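Long-range contacts in AP endonuclease, family 2 (Brucella melitensis biovar Abortus, PDB 3NGF), which probably interconverts hydroxypyruvate and tartronate semialdehyde as a manganese-binding hydroxypyruvate isomerase of the xylose isomerase-like TIM-barrel family, and may also act as an endonuclease: residues Phe12-Phe20 against Ala32-Leu43; Ile162-Gly170 against Val182-Asp193. All coordinates share one frame; numbering follows the deposited sequence.

Both contacts tie beta-alpha-beta units of one TIM barrel, a closed sheet of eight parallel strands. Near the N terminus, interaction 1 brings 32-43 back to 12-20, closing a loop through helix 25-34 and pairing strand 11-15 with strand 39-41. Three further strands pass before interaction 2. There 182-193 returns to 162-170 after the rest of helix 165-175 and the turn into strand 180-185, bringing helix 186-192 and closing a second loop. The loops follow in series, neither nesting nor crossing. The contact centres lie about 23 Å apart, on opposite sides of the chain's centre, yet both reach the manganese site: Asp185 of interaction 2 binds the metal, and Glu41 hydrogen-bonds to its ligand Gln211.

Interaction 1. Residues Phe12-Phe20 against Ala32-Leu43; sequences FAANLSTMF and AAEAGFGGVEFL
The first beta-alpha-beta unit of the TIM barrel closes here, its parallel strands 11-15 and 39-41 paired after the right-handed return through helix 25-34. Backbone bonds zip them together: Ala14 N gives to Gly39 O, Glu41 N to Ala14 O (2.9 Å), and Leu16 N to Glu41 O. A water bridges Phe12 O and Gly38 N.

On the helix side of the sheet, Ala14 CB sits over the centre of the Phe37 ring, 3.8 Å from the centroid, while Phe12 O lies at that ring's edge. Leu16 CD2 touches both Ala32 CB and Val40 CG1, each 3.9 Å away. Ala32 N lies over one face of the Phe20 ring, toward its rim.

Toward the barrel interior, Asn15 and Glu41 cross nearly at right angles. Asn15 ND2 donates to Glu41 OE2 (2.9 Å) on its anti side, tilted out of the carboxylate plane; NE2 of the manganese ligand Gln211 hydrogen-bonds to OE2, and His209 NE2 to OE1. Chi1 (-172°) carries the Asn15 amide away from its backbone N, and OD1 accepts Ser17 N, an Asx turn, and Thr18 N, extending it to an Asx motif, from opposite faces. Leu43 N points almost straight at Ser17 OG, 2.9 Å away.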
loop_
_atom_site.group_PDB
_atom_site.type_symbol
_atom_site.label_atom_id
_atom_site.label_comp_id
_atom_site.label_asym_id
_atom_site.label_seq_id
_atom_site.Cartn_x
_atom_site.Cartn_y
_atom_site.Cartn_z
ATOM N N PHE A 12 7.639 -4.032 -10.724
ATOM C CA PHE A 12 6.531 -3.080 -10.600
ATOM C C PHE A 12 5.173 -3.775 -10.655
ATOM O O PHE A 12 4.945 -4.721 -11.422
ATOM C CB PHE A 12 6.593 -1.997 -11.685
ATOM C CG PHE A 12 7.801 -1.156 -11.607
ATOM C CD1 PHE A 12 7.811 -0.016 -10.814
ATOM C CD2 PHE A 12 8.967 -1.526 -12.276
ATOM C CE1 PHE A 12 8.964 0.759 -10.707
ATOM C CE2 PHE A 12 10.104 -0.762 -12.188
ATOM C CZ PHE A 12 10.104 0.407 -11.397
ATOM N N ALA A 13 4.276 -3.290 -9.800
ATOM C CA ALA A 13 2.897 -3.763 -9.731
ATOM C C ALA A 13 1.973 -2.627 -10.163
ATOM O O ALA A 13 2.063 -1.519 -9.621
ATOM C CB ALA A 13 2.555 -4.153 -8.308
ATOM N N ALA A 14 1.098 -2.886 -11.128
ATOM C CA ALA A 14 0.088 -1.913 -11.534
ATOM C C ALA A 14 -0.942 -1.772 -10.412
ATOM O O ALA A 14 -1.370 -2.776 -9.833
ATOM C CB ALA A 14 -0.601 -2.353 -12.841
ATOM N N ASN A 15 -1.288 -0.544 -10.054
ATOM C CA ASN A 15 -2.410 -0.317 -9.137
ATOM C C ASN A 15 -3.733 -0.218 -9.928
ATOM O O ASN A 15 -3.972 0.753 -10.657
ATOM C CB ASN A 15 -2.174 0.919 -8.251
ATOM C CG ASN A 15 -3.218 1.058 -7.176
ATOM O OD1 ASN A 15 -4.401 1.159 -7.486
ATOM N ND2 ASN A 15 -2.795 1.046 -5.893
ATOM N N LEU A 16 -4.587 -1.231 -9.790
ATOM C CA LEU A 16 -5.823 -1.323 -10.574
ATOM C C LEU A 16 -6.961 -0.449 -10.037
ATOM O O LEU A 16 -8.016 -0.397 -10.656
ATOM C CB LEU A 16 -6.278 -2.784 -10.693
ATOM C CG LEU A 16 -5.226 -3.780 -11.177
ATOM C CD1 LEU A 16 -5.886 -5.153 -11.428
ATOM C CD2 LEU A 16 -4.483 -3.327 -12.488
ATOM N N SER A 17 -6.767 0.219 -8.894
ATOM C CA SER A 17 -7.721 1.193 -8.400
ATOM C C SER A 17 -7.478 2.530 -9.108
ATOM O O SER A 17 -8.436 3.234 -9.430
ATOM C CB SER A 17 -7.616 1.372 -6.866
ATOM O OG SER A 17 -7.977 0.164 -6.173
ATOM N N THR A 18 -6.212 2.866 -9.356
ATOM C CA THR A 18 -5.868 4.179 -9.971
ATOM C C THR A 18 -5.520 4.118 -11.467
ATOM O O THR A 18 -5.689 5.122 -12.188
ATOM C CB THR A 18 -4.728 4.886 -9.212
ATOM O OG1 THR A 18 -3.493 4.179 -9.372
ATOM C CG2 THR A 18 -5.078 5.081 -7.696
ATOM N N MET A 19 -5.026 2.969 -11.925
ATOM C CA MET A 19 -4.659 2.769 -13.342
ATOM C C MET A 19 -5.693 1.956 -14.072
ATOM O O MET A 19 -6.452 1.207 -13.460
ATOM C CB MET A 19 -3.301 2.076 -13.490
ATOM C CG MET A 19 -2.130 2.819 -12.850
ATOM S SD MET A 19 -0.579 1.942 -12.870
ATOM C CE MET A 19 -0.313 1.743 -14.652
ATOM N N PHE A 20 -5.679 2.081 -15.403
ATOM C CA PHE A 20 -6.578 1.347 -16.283
ATOM C C PHE A 20 -8.069 1.620 -16.022
ATOM O O PHE A 20 -8.925 0.779 -16.332
ATOM C CB PHE A 20 -6.270 -0.158 -16.211
ATOM C CG PHE A 20 -4.888 -0.497 -16.645
ATOM C CD1 PHE A 20 -4.544 -0.465 -17.977
ATOM C CD2 PHE A 20 -3.915 -0.824 -15.714
ATOM C CE1 PHE A 20 -3.268 -0.767 -18.382
ATOM C CE2 PHE A 20 -2.647 -1.134 -16.099
ATOM C CZ PHE A 20 -2.314 -1.109 -17.451
ATOM N N ALA A 32 -3.396 -4.900 -17.550
ATOM C CA ALA A 32 -2.140 -4.813 -16.829
ATOM C C ALA A 32 -1.183 -5.882 -17.304
ATOM O O ALA A 32 -0.025 -5.596 -17.562
ATOM C CB ALA A 32 -2.375 -4.946 -15.279
ATOM N N ALA A 33 -1.669 -7.109 -17.454
ATOM C CA ALA A 33 -0.816 -8.202 -17.940
ATOM C C ALA A 33 -0.334 -7.965 -19.392
ATOM O O ALA A 33 0.842 -8.203 -19.704
ATOM C CB ALA A 33 -1.551 -9.547 -17.815
ATOM N N GLU A 34 -1.217 -7.461 -20.258
ATOM C CA GLU A 34 -0.845 -7.170 -21.665
ATOM C C GLU A 34 0.157 -6.010 -21.752
ATOM O O GLU A 34 0.940 -5.950 -22.704
ATOM C CB GLU A 34 -2.088 -6.884 -22.516
ATOM C CG GLU A 34 -2.943 -8.142 -22.803
ATOM C CD GLU A 34 -4.215 -7.844 -23.588
ATOM O OE1 GLU A 34 -4.441 -6.656 -23.922
ATOM O OE2 GLU A 34 -4.979 -8.802 -23.883
ATOM N N ALA A 35 0.157 -5.129 -20.744
ATOM C CA ALA A 35 1.095 -3.998 -20.679
ATOM C C ALA A 35 2.433 -4.471 -20.101
ATOM O O ALA A 35 3.376 -3.720 -20.069
ATOM C CB ALA A 35 0.501 -2.827 -19.835
ATOM N N GLY A 36 2.496 -5.732 -19.661
ATOM C CA GLY A 36 3.725 -6.339 -19.174
ATOM C C GLY A 36 3.957 -6.277 -17.681
ATOM O O GLY A 36 5.086 -6.481 -17.224
ATOM N N PHE A 37 2.912 -5.990 -16.901
ATOM C CA PHE A 37 3.028 -6.101 -15.434
ATOM C C PHE A 37 2.870 -7.567 -15.030
ATOM O O PHE A 37 2.010 -8.266 -15.560
ATOM C CB PHE A 37 1.974 -5.246 -14.734
ATOM C CG PHE A 37 2.223 -3.763 -14.862
ATOM C CD1 PHE A 37 3.068 -3.090 -13.977
ATOM C CD2 PHE A 37 1.626 -3.050 -15.877
ATOM C CE1 PHE A 37 3.307 -1.729 -14.115
ATOM C CE2 PHE A 37 1.863 -1.678 -16.022
ATOM C CZ PHE A 37 2.703 -1.026 -15.139
ATOM N N GLY A 38 3.704 -8.012 -14.097
ATOM C CA GLY A 38 3.599 -9.357 -13.510
ATOM C C GLY A 38 2.879 -9.346 -12.174
ATOM O O GLY A 38 2.517 -10.408 -11.647
ATOM N N GLY A 39 2.677 -8.156 -11.616
ATOM C CA GLY A 39 2.006 -8.002 -10.327
ATOM C C GLY A 39 1.002 -6.878 -10.349
ATOM O O GLY A 39 1.123 -5.935 -11.153
ATOM N N VAL A 40 -0.004 -6.978 -9.472
ATOM C CA VAL A 40 -0.989 -5.923 -9.314
ATOM C C VAL A 40 -1.269 -5.656 -7.825
ATOM O O VAL A 40 -1.029 -6.511 -6.962
ATOM C CB VAL A 40 -2.319 -6.230 -10.031
ATOM C CG1 VAL A 40 -2.115 -6.317 -11.550
ATOM C CG2 VAL A 40 -2.948 -7.518 -9.495
ATOM N N GLU A 41 -1.794 -4.475 -7.566
ATOM C CA GLU A 41 -2.309 -4.088 -6.247
ATOM C C GLU A 41 -3.599 -3.326 -6.465
ATOM O O GLU A 41 -3.859 -2.845 -7.576
ATOM C CB GLU A 41 -1.302 -3.232 -5.490
ATOM C CG GLU A 41 -0.980 -1.875 -6.135
ATOM C CD GLU A 41 0.017 -1.062 -5.335
ATOM O OE1 GLU A 41 0.871 -1.661 -4.638
ATOM O OE2 GLU A 41 -0.053 0.197 -5.416
ATOM N N PHE A 42 -4.377 -3.151 -5.400
ATOM C CA PHE A 42 -5.547 -2.283 -5.441
ATOM C C PHE A 42 -5.981 -2.048 -4.008
ATOM O O PHE A 42 -5.417 -2.662 -3.109
ATOM C CB PHE A 42 -6.709 -2.848 -6.311
ATOM C CG PHE A 42 -6.943 -4.321 -6.138
ATOM C CD1 PHE A 42 -7.510 -4.807 -4.969
ATOM C CD2 PHE A 42 -6.582 -5.213 -7.124
ATOM C CE1 PHE A 42 -7.719 -6.191 -4.793
ATOM C CE2 PHE A 42 -6.799 -6.583 -6.956
ATOM C CZ PHE A 42 -7.358 -7.066 -5.822
ATOM N N LEU A 43 -6.935 -1.156 -3.761
ATOM C CA LEU A 43 -7.304 -0.861 -2.380
ATOM C C LEU A 43 -8.193 -1.947 -1.784
ATOM O O LEU A 43 -7.791 -2.643 -0.837
ATOM C CB LEU A 43 -7.964 0.518 -2.287
ATOM C CG LEU A 43 -6.916 1.628 -2.312
ATOM C CD1 LEU A 43 -6.377 1.818 -3.685
ATOM C CD2 LEU A 43 -7.467 2.947 -1.740
HETATM O O HOH W 1 5.847 -6.333 -13.240
#

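Interaction 2. Residues Ile162-Gly170 against Val182-Asp193. With MN (manganese (II) ion), chain C.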
loop_
_atom_site.group_PDB
_atom_site.type_symbol
_atom_site.label_atom_id
_atom_site.label_comp_id
_atom_site.label_asym_id
_atom_site.label_seq_id
_atom_site.Cartn_x
_atom_site.Cartn_y
_atom_site.Cartn_z
ATOM N N ILE A 162 -1.342 8.896 10.851
ATOM C CA ILE A 162 0.106 8.752 10.672
ATOM C C ILE A 162 0.535 9.311 9.312
ATOM O O ILE A 162 0.035 8.898 8.253
ATOM C CB ILE A 162 0.569 7.265 10.876
ATOM C CG1 ILE A 162 2.081 7.104 10.672
ATOM C CG2 ILE A 162 -0.208 6.321 9.975
ATOM C CD1 ILE A 162 2.903 7.869 11.631
ATOM N N VAL A 163 1.403 10.321 9.361
ATOM C CA VAL A 163 1.831 11.044 8.148
ATOM C C VAL A 163 3.355 11.263 8.078
ATOM O O VAL A 163 3.841 12.026 7.218
ATOM C CB VAL A 163 1.057 12.398 8.015
ATOM C CG1 VAL A 163 -0.443 12.151 7.901
ATOM C CG2 VAL A 163 1.321 13.332 9.190
ATOM N N HIS A 164 4.123 10.627 8.975
ATOM C CA HIS A 164 5.593 10.733 8.948
ATOM C C HIS A 164 6.249 9.365 9.003
ATOM O O HIS A 164 5.830 8.482 9.789
ATOM C CB HIS A 164 6.113 11.630 10.073
ATOM C CG HIS A 164 5.740 13.067 9.909
ATOM N ND1 HIS A 164 6.390 13.897 9.023
ATOM C CD2 HIS A 164 4.795 13.821 10.513
ATOM C CE1 HIS A 164 5.846 15.100 9.072
ATOM N NE2 HIS A 164 4.876 15.082 9.969
ATOM N N GLN A 165 7.269 9.177 8.165
ATOM C CA GLN A 165 7.905 7.844 8.008
ATOM C C GLN A 165 8.630 7.305 9.237
ATOM O O GLN A 165 8.383 6.168 9.642
ATOM C CB GLN A 165 8.863 7.824 6.801
ATOM C CG GLN A 165 8.235 8.183 5.485
ATOM C CD GLN A 165 7.184 7.172 5.025
ATOM O OE1 GLN A 165 7.291 5.966 5.303
ATOM N NE2 GLN A 165 6.190 7.658 4.286
ATOM N N LEU A 166 9.557 8.069 9.810
ATOM C CA LEU A 166 10.317 7.555 10.950
ATOM C C LEU A 166 9.422 7.431 12.195
ATOM O O LEU A 166 9.660 6.577 13.060
ATOM C CB LEU A 166 11.553 8.420 11.226
ATOM C CG LEU A 166 12.632 8.436 10.138
ATOM C CD1 LEU A 166 13.799 9.291 10.616
ATOM C CD2 LEU A 166 13.108 7.041 9.815
ATOM N N GLU A 167 8.382 8.254 12.280
ATOM C CA GLU A 167 7.404 8.124 13.361
ATOM C C GLU A 167 6.714 6.761 13.234
ATOM O O GLU A 167 6.466 6.083 14.241
ATOM C CB GLU A 167 6.379 9.237 13.274
ATOM C CG GLU A 167 5.294 9.162 14.317
ATOM C CD GLU A 167 4.322 10.331 14.257
ATOM O OE1 GLU A 167 4.398 11.164 13.314
ATOM O OE2 GLU A 167 3.476 10.413 15.181
ATOM N N ALA A 168 6.411 6.360 12.000
ATOM C CA ALA A 168 5.772 5.058 11.759
ATOM C C ALA A 168 6.725 3.916 12.117
ATOM O O ALA A 168 6.305 2.896 12.692
ATOM C CB ALA A 168 5.287 4.920 10.292
ATOM N N VAL A 169 8.006 4.059 11.766
ATOM C CA VAL A 169 9.023 3.075 12.163
ATOM C C VAL A 169 9.047 2.906 13.688
ATOM O O VAL A 169 9.110 1.784 14.206
ATOM C CB VAL A 169 10.406 3.449 11.644
ATOM C CG1 VAL A 169 11.475 2.574 12.274
ATOM C CG2 VAL A 169 10.430 3.366 10.091
ATOM N N GLY A 170 8.972 4.024 14.384
ATOM C CA GLY A 170 8.892 4.022 15.849
ATOM C C GLY A 170 7.662 3.316 16.378
ATOM O O GLY A 170 7.758 2.552 17.371
ATOM N N VAL A 182 6.488 -0.983 7.537
ATOM C CA VAL A 182 6.013 0.255 6.943
ATOM C C VAL A 182 5.810 0.071 5.436
ATOM O O VAL A 182 6.581 -0.640 4.760
ATOM C CB VAL A 182 7.029 1.378 7.180
ATOM C CG1 VAL A 182 6.572 2.724 6.499
ATOM C CG2 VAL A 182 7.233 1.591 8.700
ATOM N N GLN A 183 4.732 0.666 4.929
ATOM C CA GLN A 183 4.492 0.805 3.504
ATOM C C GLN A 183 4.993 2.205 3.114
ATOM O O GLN A 183 4.416 3.211 3.523
ATOM C CB GLN A 183 3.002 0.653 3.228
ATOM C CG GLN A 183 2.574 0.783 1.761
ATOM C CD GLN A 183 1.140 0.383 1.554
ATOM O OE1 GLN A 183 0.633 -0.512 2.218
ATOM N NE2 GLN A 183 0.472 1.027 0.605
ATOM N N LEU A 184 6.090 2.247 2.368
ATOM C CA LEU A 184 6.780 3.498 2.005
ATOM C C LEU A 184 6.305 3.984 0.626
ATOM O O LEU A 184 6.794 3.513 -0.417
ATOM C CB LEU A 184 8.289 3.229 1.996
ATOM C CG LEU A 184 9.245 4.340 1.560
ATOM C CD1 LEU A 184 8.981 5.621 2.346
ATOM C CD2 LEU A 184 10.727 3.895 1.659
ATOM N N ASP A 185 5.321 4.874 0.628
ATOM C CA ASP A 185 4.831 5.533 -0.588
ATOM C C ASP A 185 5.656 6.827 -0.741
ATOM O O ASP A 185 5.594 7.758 0.113
ATOM C CB ASP A 185 3.322 5.760 -0.450
ATOM C CG ASP A 185 2.679 6.422 -1.664
ATOM O OD1 ASP A 185 3.346 7.222 -2.319
ATOM O OD2 ASP A 185 1.477 6.191 -1.948
ATOM N N LEU A 186 6.483 6.855 -1.784
ATOM C CA LEU A 186 7.486 7.921 -1.900
ATOM C C LEU A 186 6.837 9.253 -2.241
ATOM O O LEU A 186 7.401 10.342 -1.999
ATOM C CB LEU A 186 8.568 7.528 -2.915
ATOM C CG LEU A 186 9.476 6.397 -2.454
ATOM C CD1 LEU A 186 10.352 5.925 -3.606
ATOM C CD2 LEU A 186 10.330 6.824 -1.232
ATOM N N TYR A 187 5.647 9.182 -2.816
ATOM C CA TYR A 187 4.842 10.387 -3.038
ATOM C C TYR A 187 4.528 11.050 -1.666
ATOM O O TYR A 187 4.759 12.264 -1.463
ATOM C CB TYR A 187 3.561 10.004 -3.823
ATOM C CG TYR A 187 2.508 11.080 -3.899
ATOM C CD1 TYR A 187 2.564 12.076 -4.860
ATOM C CD2 TYR A 187 1.438 11.087 -3.015
ATOM C CE1 TYR A 187 1.594 13.091 -4.917
ATOM C CE2 TYR A 187 0.460 12.064 -3.080
ATOM C CZ TYR A 187 0.549 13.071 -4.005
ATOM O OH TYR A 187 -0.440 14.034 -4.036
ATOM N N HIS A 188 4.022 10.257 -0.732
ATOM C CA HIS A 188 3.714 10.791 0.594
ATOM C C HIS A 188 4.993 11.205 1.349
ATOM O O HIS A 188 4.999 12.208 2.036
ATOM C CB HIS A 188 2.925 9.755 1.404
ATOM C CG HIS A 188 1.567 9.438 0.850
ATOM N ND1 HIS A 188 0.655 10.408 0.489
ATOM C CD2 HIS A 188 0.936 8.253 0.687
ATOM C CE1 HIS A 188 -0.468 9.823 0.101
ATOM N NE2 HIS A 188 -0.309 8.514 0.186
ATOM N N ALA A 189 6.063 10.417 1.219
ATOM C CA ALA A 189 7.324 10.659 1.928
ATOM C C ALA A 189 7.947 11.959 1.433
ATOM O O ALA A 189 8.472 12.741 2.228
ATOM C CB ALA A 189 8.289 9.516 1.713
ATOM N N GLN A 190 7.868 12.203 0.127
ATOM C CA GLN A 190 8.420 13.460 -0.414
ATOM C C GLN A 190 7.656 14.721 0.025
ATOM O O GLN A 190 8.267 15.788 0.225
ATOM C CB GLN A 190 8.510 13.351 -1.941
ATOM C CG GLN A 190 8.981 14.597 -2.685
ATOM C CD GLN A 190 10.305 15.144 -2.181
ATOM O OE1 GLN A 190 11.065 14.464 -1.471
ATOM N NE2 GLN A 190 10.594 16.396 -2.549
ATOM N N ILE A 191 6.332 14.617 0.134
ATOM C CA ILE A 191 5.469 15.720 0.536
ATOM C C ILE A 191 5.667 16.063 2.020
ATOM O O ILE A 191 5.731 17.244 2.372
ATOM C CB ILE A 191 3.971 15.445 0.190
ATOM C CG1 ILE A 191 3.787 15.440 -1.324
ATOM C CG2 ILE A 191 3.020 16.446 0.825
ATOM C CD1 ILE A 191 2.466 14.844 -1.798
ATOM N N MET A 192 5.772 15.040 2.870
ATOM C CA MET A 192 5.827 15.250 4.330
ATOM C C MET A 192 7.231 15.351 4.933
ATOM O O MET A 192 7.436 16.104 5.911
ATOM C CB MET A 192 5.076 14.115 5.033
ATOM C CG MET A 192 3.597 14.059 4.710
ATOM S SD MET A 192 2.742 15.613 4.987
ATOM C CE MET A 192 3.071 15.918 6.740
ATOM N N ASP A 193 8.189 14.611 4.380
ATOM C CA ASP A 193 9.493 14.392 5.024
ATOM C C ASP A 193 10.702 14.849 4.198
ATOM O O ASP A 193 11.608 15.511 4.720
ATOM C CB ASP A 193 9.651 12.901 5.384
ATOM C CG ASP A 193 8.734 12.466 6.525
ATOM O OD1 ASP A 193 8.548 13.258 7.453
ATOM O OD2 ASP A 193 8.166 11.340 6.488
HETATM MN MN MN C . -0.116 4.849 -1.189
HETATM O O HOH W 2 5.135 10.429 4.912
HETATM O O HOH W 3 3.990 5.980 3.017
HETATM O O HOH W 4 -1.742 6.391 -0.837
HETATM O O HOH W 5 -1.835 3.242 -0.446
#
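Asp193, just past helix 186-192, turns its carboxylate onto the start of helix 165-175, and both oxygens are used. OD1 accepts a nearly straight bond from His164 ND1 (2.7 Å, 176° at the hydrogen) that lies in the imidazole plane, although ring and carboxylate are turned 42° apart. OD2 accepts Gln165 N (2.9 Å), an amide of the helix's first turn. Both donors arrive on syn sides, somewhat out of the carboxylate plane, and grip it at two points, which fixes its rotation. Met192 curls its CE to the His164 ring, 3.7 Å from CE1.

Gln165, bent at chi2 (-65°), sends its amide inward between the two elements. NE2 is satisfied by two waters: one also donates to Val163 O, the other donates to Gln183 O and accepts from Asp185 N (2.9 Å). OE1 is less well served, buried against Leu184 CD1 (3.4 Å) and Val182 CG1 without a polar partner. Farther along, Val169 CG2 packs on Val182 CG2.

Asp185 OD2 binds manganese at 2.2 Å, with Glu150, Gln211 and Glu247 completing the protein ligands. His188 NE2 is hydrogen-bonded to one of the two metal-bound waters. Asp185 OD1 makes weak capping bonds to Tyr187 N and His188 N, so this residue is both N-cap of helix 186-192 and, through OD2, metal ligand at the C-terminal end of strand 180-185, where TIM barrels carry their active sites.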